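Local coordinates for Ctr9 protein (Myceliophthora thermophila, PDB 6AF0), which probably binds the RNA polymerase II complex, the fragment described here being a long superhelical array of tetratricopeptide-type helical hairpins, at residues D610-R615 and Q640-D645; T600-L605 and T616-I621. All coordinates share one frame; numbering follows the deposited sequence.

Interaction 1: D610-R615 and Q640-D645; sequences DYTDAR and QENPSD
T612 and N642 bring the two backbones nearest to each other, their CA atoms 7.9 Å apart, where the start of helix 612-625 faces the loop that leaves helix 630-641. This is the open end of the alpha-alpha hairpin of helices 612-625 and 630-641, opposite its connecting turn, in a tetratricopeptide-like helical array: 640-645 runs off one helix, makes a type I beta turn from N642 to D645 and enters helix 646-662, with D645 at the N-cap position. The contact is small, 181 Å² over both sides, and lies at the surface. T612 sits in its middle and uses its two branches differently. The methyl CG2 is directed at the amide of N642, whose CG lies 3.4 Å from it. The hydroxyl turns to D645: with chi1 at 42°, OG1 stands between the backbone N and the carbonyl carbon and gives a weak hydrogen bond to D645 OD2 at 3.5 Å. D645 OD1 accepts a weak hydrogen bond from the backbone N of E647, capping the next helix. D613 OD1 comes within 4.3 Å of D645 OD2, a like-charge approach probably eased by the salt bridge of D613 OD2 to a basic side chain of another protein's chain. E641, also paired with K637 through OE2, meets R615 in a salt bridge: OE1 lies at the guanidinium edge, 3.3 Å from R615 NH1, with the two planes 83° apart.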
loop_
_atom_site.group_PDB
_atom_site.type_symbol
_atom_site.label_atom_id
_atom_site.label_comp_id
_atom_site.label_asym_id
_atom_site.label_seq_id
_atom_site.Cartn_x
_atom_site.Cartn_y
_atom_site.Cartn_z
ATOM N N ASP A 610 29.259 -5.820 30.073
ATOM C CA ASP A 610 28.227 -4.877 30.523
ATOM C C ASP A 610 26.941 -4.974 29.704
ATOM O O ASP A 610 25.984 -4.251 29.996
ATOM C CB ASP A 610 28.760 -3.463 30.449
ATOM C CG ASP A 610 29.758 -3.296 29.353
ATOM O OD1 ASP A 610 30.563 -4.236 29.151
ATOM O OD2 ASP A 610 29.759 -2.230 28.704
ATOM N N TYR A 611 26.933 -5.835 28.671
ATOM C CA TYR A 611 25.689 -6.230 27.973
ATOM C C TYR A 611 24.895 -7.123 28.902
ATOM O O TYR A 611 25.229 -8.292 29.083
ATOM C CB TYR A 611 25.975 -6.980 26.676
ATOM C CG TYR A 611 24.793 -7.024 25.721
ATOM C CD1 TYR A 611 24.079 -8.195 25.518
ATOM C CD2 TYR A 611 24.403 -5.897 25.008
ATOM C CE1 TYR A 611 23.014 -8.247 24.633
ATOM C CE2 TYR A 611 23.334 -5.941 24.122
ATOM C CZ TYR A 611 22.641 -7.125 23.939
ATOM O OH TYR A 611 21.570 -7.224 23.075
ATOM N N THR A 612 23.841 -6.569 29.489
ATOM C CA THR A 612 23.259 -7.158 30.692
ATOM C C THR A 612 22.268 -8.268 30.407
ATOM O O THR A 612 22.215 -9.250 31.151
ATOM C CB THR A 612 22.618 -6.084 31.576
ATOM O OG1 THR A 612 21.901 -5.153 30.760
ATOM C CG2 THR A 612 23.694 -5.346 32.299
ATOM N N ASP A 613 21.506 -8.113 29.321
ATOM C CA ASP A 613 20.554 -9.136 28.880
ATOM C C ASP A 613 21.263 -10.495 28.774
ATOM O O ASP A 613 20.682 -11.545 29.076
ATOM C CB ASP A 613 19.877 -8.734 27.550
ATOM C CG ASP A 613 18.654 -7.768 27.749
ATOM O OD1 ASP A 613 18.232 -7.492 28.906
ATOM O OD2 ASP A 613 18.098 -7.278 26.739
ATOM N N ALA A 614 22.532 -10.471 28.378
ATOM C CA ALA A 614 23.320 -11.695 28.347
ATOM C C ALA A 614 23.445 -12.314 29.726
ATOM O O ALA A 614 23.149 -13.478 29.909
ATOM C CB ALA A 614 24.689 -11.437 27.773
ATOM N N ARG A 615 23.877 -11.538 30.704
ATOM C CA ARG A 615 24.063 -12.089 32.036
ATOM C C ARG A 615 22.734 -12.403 32.713
ATOM O O ARG A 615 22.674 -13.297 33.550
ATOM C CB ARG A 615 24.915 -11.166 32.910
ATOM C CG ARG A 615 25.047 -11.678 34.351
ATOM C CD ARG A 615 26.199 -11.057 35.125
ATOM N NE ARG A 615 27.386 -10.890 34.293
ATOM C CZ ARG A 615 28.238 -9.868 34.377
ATOM N NH1 ARG A 615 28.057 -8.890 35.266
ATOM N NH2 ARG A 615 29.287 -9.820 33.562
ATOM N N GLN A 640 21.945 -6.794 42.448
ATOM C CA GLN A 640 22.810 -5.800 43.082
ATOM C C GLN A 640 23.532 -5.050 41.974
ATOM O O GLN A 640 23.249 -3.875 41.744
ATOM C CB GLN A 640 23.778 -6.448 44.100
ATOM C CG GLN A 640 24.969 -5.599 44.579
ATOM C CD GLN A 640 24.680 -4.108 44.777
ATOM O OE1 GLN A 640 25.155 -3.278 44.000
ATOM N NE2 GLN A 640 23.929 -3.761 45.832
ATOM N N GLU A 641 24.403 -5.748 41.245
ATOM C CA GLU A 641 25.231 -5.110 40.218
ATOM C C GLU A 641 24.442 -4.341 39.194
ATOM O O GLU A 641 25.004 -3.487 38.530
ATOM C CB GLU A 641 26.087 -6.124 39.483
ATOM C CG GLU A 641 27.373 -6.446 40.212
ATOM C CD GLU A 641 28.169 -7.517 39.513
ATOM O OE1 GLU A 641 28.182 -7.547 38.257
ATOM O OE2 GLU A 641 28.783 -8.331 40.234
ATOM N N ASN A 642 23.152 -4.629 39.055
ATOM C CA ASN A 642 22.391 -4.090 37.918
ATOM C C ASN A 642 20.908 -3.818 38.187
ATOM O O ASN A 642 20.046 -4.227 37.412
ATOM C CB ASN A 642 22.563 -5.029 36.712
ATOM C CG ASN A 642 22.874 -4.269 35.456
ATOM O OD1 ASN A 642 22.009 -3.584 34.912
ATOM N ND2 ASN A 642 24.136 -4.323 35.025
ATOM N N PRO A 643 20.615 -3.037 39.232
ATOM C CA PRO A 643 19.310 -3.011 39.914
ATOM C C PRO A 643 18.142 -2.262 39.276
ATOM O O PRO A 643 17.056 -2.245 39.867
ATOM C CB PRO A 643 19.632 -2.335 41.258
ATOM C CG PRO A 643 21.068 -1.923 41.195
ATOM C CD PRO A 643 21.515 -2.014 39.771
ATOM N N SER A 644 18.329 -1.641 38.118
ATOM C CA SER A 644 17.228 -0.870 37.536
ATOM C C SER A 644 16.807 -1.333 36.147
ATOM O O SER A 644 16.088 -0.608 35.436
ATOM C CB SER A 644 17.586 0.613 37.490
ATOM O OG SER A 644 18.235 0.949 36.271
ATOM N N ASP A 645 17.247 -2.527 35.755
ATOM C CA ASP A 645 16.835 -3.073 34.470
ATOM C C ASP A 645 15.526 -3.824 34.646
ATOM O O ASP A 645 15.488 -4.833 35.346
ATOM C CB ASP A 645 17.907 -4.006 33.909
ATOM C CG ASP A 645 17.670 -4.366 32.447
ATOM O OD1 ASP A 645 16.520 -4.712 32.064
ATOM O OD2 ASP A 645 18.656 -4.301 31.681
#

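Interaction 2: T600-L605 and T616-I621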
loop_
_atom_site.group_PDB
_atom_site.type_symbol
_atom_site.label_atom_id
_atom_site.label_comp_id
_atom_site.label_asym_id
_atom_site.label_seq_id
_atom_site.Cartn_x
_atom_site.Cartn_y
_atom_site.Cartn_z
ATOM N N THR A 600 28.814 -19.036 24.611
ATOM C CA THR A 600 28.673 -17.924 23.673
ATOM C C THR A 600 28.339 -16.629 24.412
ATOM O O THR A 600 28.908 -15.581 24.105
ATOM C CB THR A 600 27.601 -18.170 22.589
ATOM O OG1 THR A 600 26.306 -18.046 23.157
ATOM C CG2 THR A 600 27.726 -19.534 21.961
ATOM N N TYR A 601 27.403 -16.711 25.366
ATOM C CA TYR A 601 27.085 -15.584 26.249
ATOM C C TYR A 601 28.351 -15.094 26.932
ATOM O O TYR A 601 28.674 -13.913 26.901
ATOM C CB TYR A 601 26.082 -15.990 27.328
ATOM C CG TYR A 601 24.635 -16.101 26.885
ATOM C CD1 TYR A 601 24.116 -15.313 25.865
ATOM C CD2 TYR A 601 23.761 -16.962 27.541
ATOM C CE1 TYR A 601 22.786 -15.423 25.486
ATOM C CE2 TYR A 601 22.436 -17.059 27.171
ATOM C CZ TYR A 601 21.965 -16.305 26.147
ATOM O OH TYR A 601 20.659 -16.453 25.806
ATOM N N GLU A 602 29.080 -16.031 27.518
ATOM C CA GLU A 602 30.337 -15.730 28.174
ATOM C C GLU A 602 31.375 -15.084 27.260
ATOM O O GLU A 602 32.007 -14.117 27.654
ATOM C CB GLU A 602 30.916 -17.001 28.774
ATOM C CG GLU A 602 30.012 -17.622 29.819
ATOM C CD GLU A 602 30.774 -18.367 30.881
ATOM O OE1 GLU A 602 31.427 -19.391 30.556
ATOM O OE2 GLU A 602 30.702 -17.907 32.041
ATOM N N GLN A 603 31.547 -15.607 26.049
ATOM C CA GLN A 603 32.518 -15.049 25.109
ATOM C C GLN A 603 32.135 -13.638 24.732
ATOM O O GLN A 603 32.969 -12.755 24.675
ATOM C CB GLN A 603 32.613 -15.895 23.851
ATOM C CG GLN A 603 33.664 -15.399 22.866
ATOM C CD GLN A 603 33.176 -14.298 21.927
ATOM O OE1 GLN A 603 32.004 -13.896 21.955
ATOM N NE2 GLN A 603 34.084 -13.808 21.080
ATOM N N LEU A 604 30.859 -13.450 24.436
ATOM C CA LEU A 604 30.292 -12.120 24.208
ATOM C C LEU A 604 30.536 -11.201 25.401
ATOM O O LEU A 604 30.777 -10.005 25.223
ATOM C CB LEU A 604 28.784 -12.222 23.952
ATOM C CG LEU A 604 28.007 -10.909 24.089
ATOM C CD1 LEU A 604 28.453 -9.921 23.018
ATOM C CD2 LEU A 604 26.514 -11.159 24.012
ATOM N N LEU A 605 30.426 -11.765 26.605
ATOM C CA LEU A 605 30.652 -11.021 27.851
ATOM C C LEU A 605 32.134 -10.718 28.100
ATOM O O LEU A 605 32.485 -9.611 28.500
ATOM C CB LEU A 605 30.062 -11.753 29.068
ATOM C CG LEU A 605 28.546 -11.690 29.338
ATOM C CD1 LEU A 605 28.212 -12.433 30.622
ATOM C CD2 LEU A 605 28.008 -10.270 29.413
ATOM N N THR A 616 21.681 -11.670 32.352
ATOM C CA THR A 616 20.325 -11.979 32.825
ATOM C C THR A 616 19.898 -13.379 32.368
ATOM O O THR A 616 19.362 -14.153 33.164
ATOM C CB THR A 616 19.283 -10.962 32.337
ATOM O OG1 THR A 616 19.755 -9.608 32.519
ATOM C CG2 THR A 616 17.966 -11.177 33.068
ATOM N N ARG A 617 20.142 -13.699 31.095
ATOM C CA ARG A 617 19.939 -15.073 30.586
ATOM C C ARG A 617 20.861 -16.056 31.291
ATOM O O ARG A 617 20.468 -17.168 31.607
ATOM C CB ARG A 617 20.130 -15.164 29.065
ATOM C CG ARG A 617 19.035 -14.466 28.258
ATOM C CD ARG A 617 17.620 -14.852 28.684
ATOM N NE ARG A 617 17.426 -16.296 28.741
ATOM C CZ ARG A 617 16.249 -16.902 28.912
ATOM N NH1 ARG A 617 15.132 -16.219 29.048
ATOM N NH2 ARG A 617 16.180 -18.214 28.937
ATOM N N LEU A 618 22.092 -15.642 31.557
ATOM C CA LEU A 618 23.016 -16.496 32.293
ATOM C C LEU A 618 22.427 -16.816 33.653
ATOM O O LEU A 618 22.410 -17.951 34.065
ATOM C CB LEU A 618 24.401 -15.856 32.428
ATOM C CG LEU A 618 25.337 -16.064 31.229
ATOM C CD1 LEU A 618 26.588 -15.224 31.392
ATOM C CD2 LEU A 618 25.711 -17.530 31.017
ATOM N N ALA A 619 21.888 -15.807 34.319
ATOM C CA ALA A 619 21.371 -15.978 35.672
ATOM C C ALA A 619 20.120 -16.860 35.704
ATOM O O ALA A 619 19.850 -17.548 36.704
ATOM C CB ALA A 619 21.088 -14.626 36.295
ATOM N N TYR A 620 19.362 -16.849 34.615
ATOM C CA TYR A 620 18.200 -17.707 34.531
ATOM C C TYR A 620 18.705 -19.136 34.270
ATOM O O TYR A 620 18.289 -20.090 34.959
ATOM C CB TYR A 620 17.215 -17.219 33.455
ATOM C CG TYR A 620 16.179 -18.255 33.103
ATOM C CD1 TYR A 620 15.149 -18.564 33.990
ATOM C CD2 TYR A 620 16.265 -18.966 31.915
ATOM C CE1 TYR A 620 14.213 -19.541 33.678
ATOM C CE2 TYR A 620 15.341 -19.935 31.593
ATOM C CZ TYR A 620 14.317 -20.225 32.465
ATOM O OH TYR A 620 13.417 -21.206 32.101
ATOM N N ILE A 621 19.607 -19.273 33.291
ATOM C CA ILE A 621 20.251 -20.569 32.991
ATOM C C ILE A 621 20.745 -21.183 34.315
ATOM O O ILE A 621 20.620 -22.388 34.579
ATOM C CB ILE A 621 21.442 -20.407 32.006
ATOM C CG1 ILE A 621 20.975 -20.280 30.550
ATOM C CG2 ILE A 621 22.391 -21.586 32.114
ATOM C CD1 ILE A 621 22.089 -19.951 29.574
#
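The ring of Y601 reaches over to helix 612-625 and meets three side chains there: I621, R617 and L618. I621 comes in at the ring edge, near its plane, with CD1 3.8 Å from Y601 CE2. R617 approaches obliquely with the aliphatic start of its chain: CB is 3.5 Å from Y601 CE2, and CG is equally close to Y601 OH. The guanidinium plane is tilted 51° from the ring, and bends at chi2 and chi3 carry that group on to E589 of helix 573-591, where NH2 forms a salt bridge to OE2. The other oxygen of the same carboxylate, OE1, is hydrogen-bonded to Y601 OH, so one acidic group fixes the polar ends of both residues while their carbon parts pack together. Segments 600-605 and 616-621, on the consecutive helices 594-607 and 612-625, run roughly antiparallel (146° between their directions, segment axes 10.7 Å apart at closest), the former helix being the second of a predicted tetratricopeptide repeat. L618 slides past Y601 in the opposite sense, its CG 4.0 Å from Y601 CB. With its own CG anti to the carbonyl carbon (chi1 -84°), L618 extends toward the facing helix and meets L605 tip to tip through the CD1 methyls. An alanine at Y601 would remove the ring, and R617 CB and I621 CD1 would probably face a gap while E589 OE1 lost its hydroxyl partner. At the margin, E602 touches the same leucine only through its aliphatic part, E602 CG lying 4.5 Å from L618 CD1. I621 also packs on I598 and I594, about one and two turns before Y601 on helix 594-607.

Along the chain, helix 594-607 comes first with 600-605, then 610-615 opens helix 612-625, 616-621 continues it, and 640-645 ends helix 630-641 and leads to helix 646-662. Interaction 2 closes a short loop of 10 residues between its segments; interaction 1 closes a longer one of 24, 20 of them helical. Because 610-615 lies between the segments of interaction 2 and 616-621 between those of interaction 1, the two loops cross. Helix 612-625 is shared: one contact ties it back to helix 594-607, the other forward to the turn before helix 646-662. Their centres are 11 Å apart and they touch directly, A614 CB lying 3.9 Å from L605 CD2.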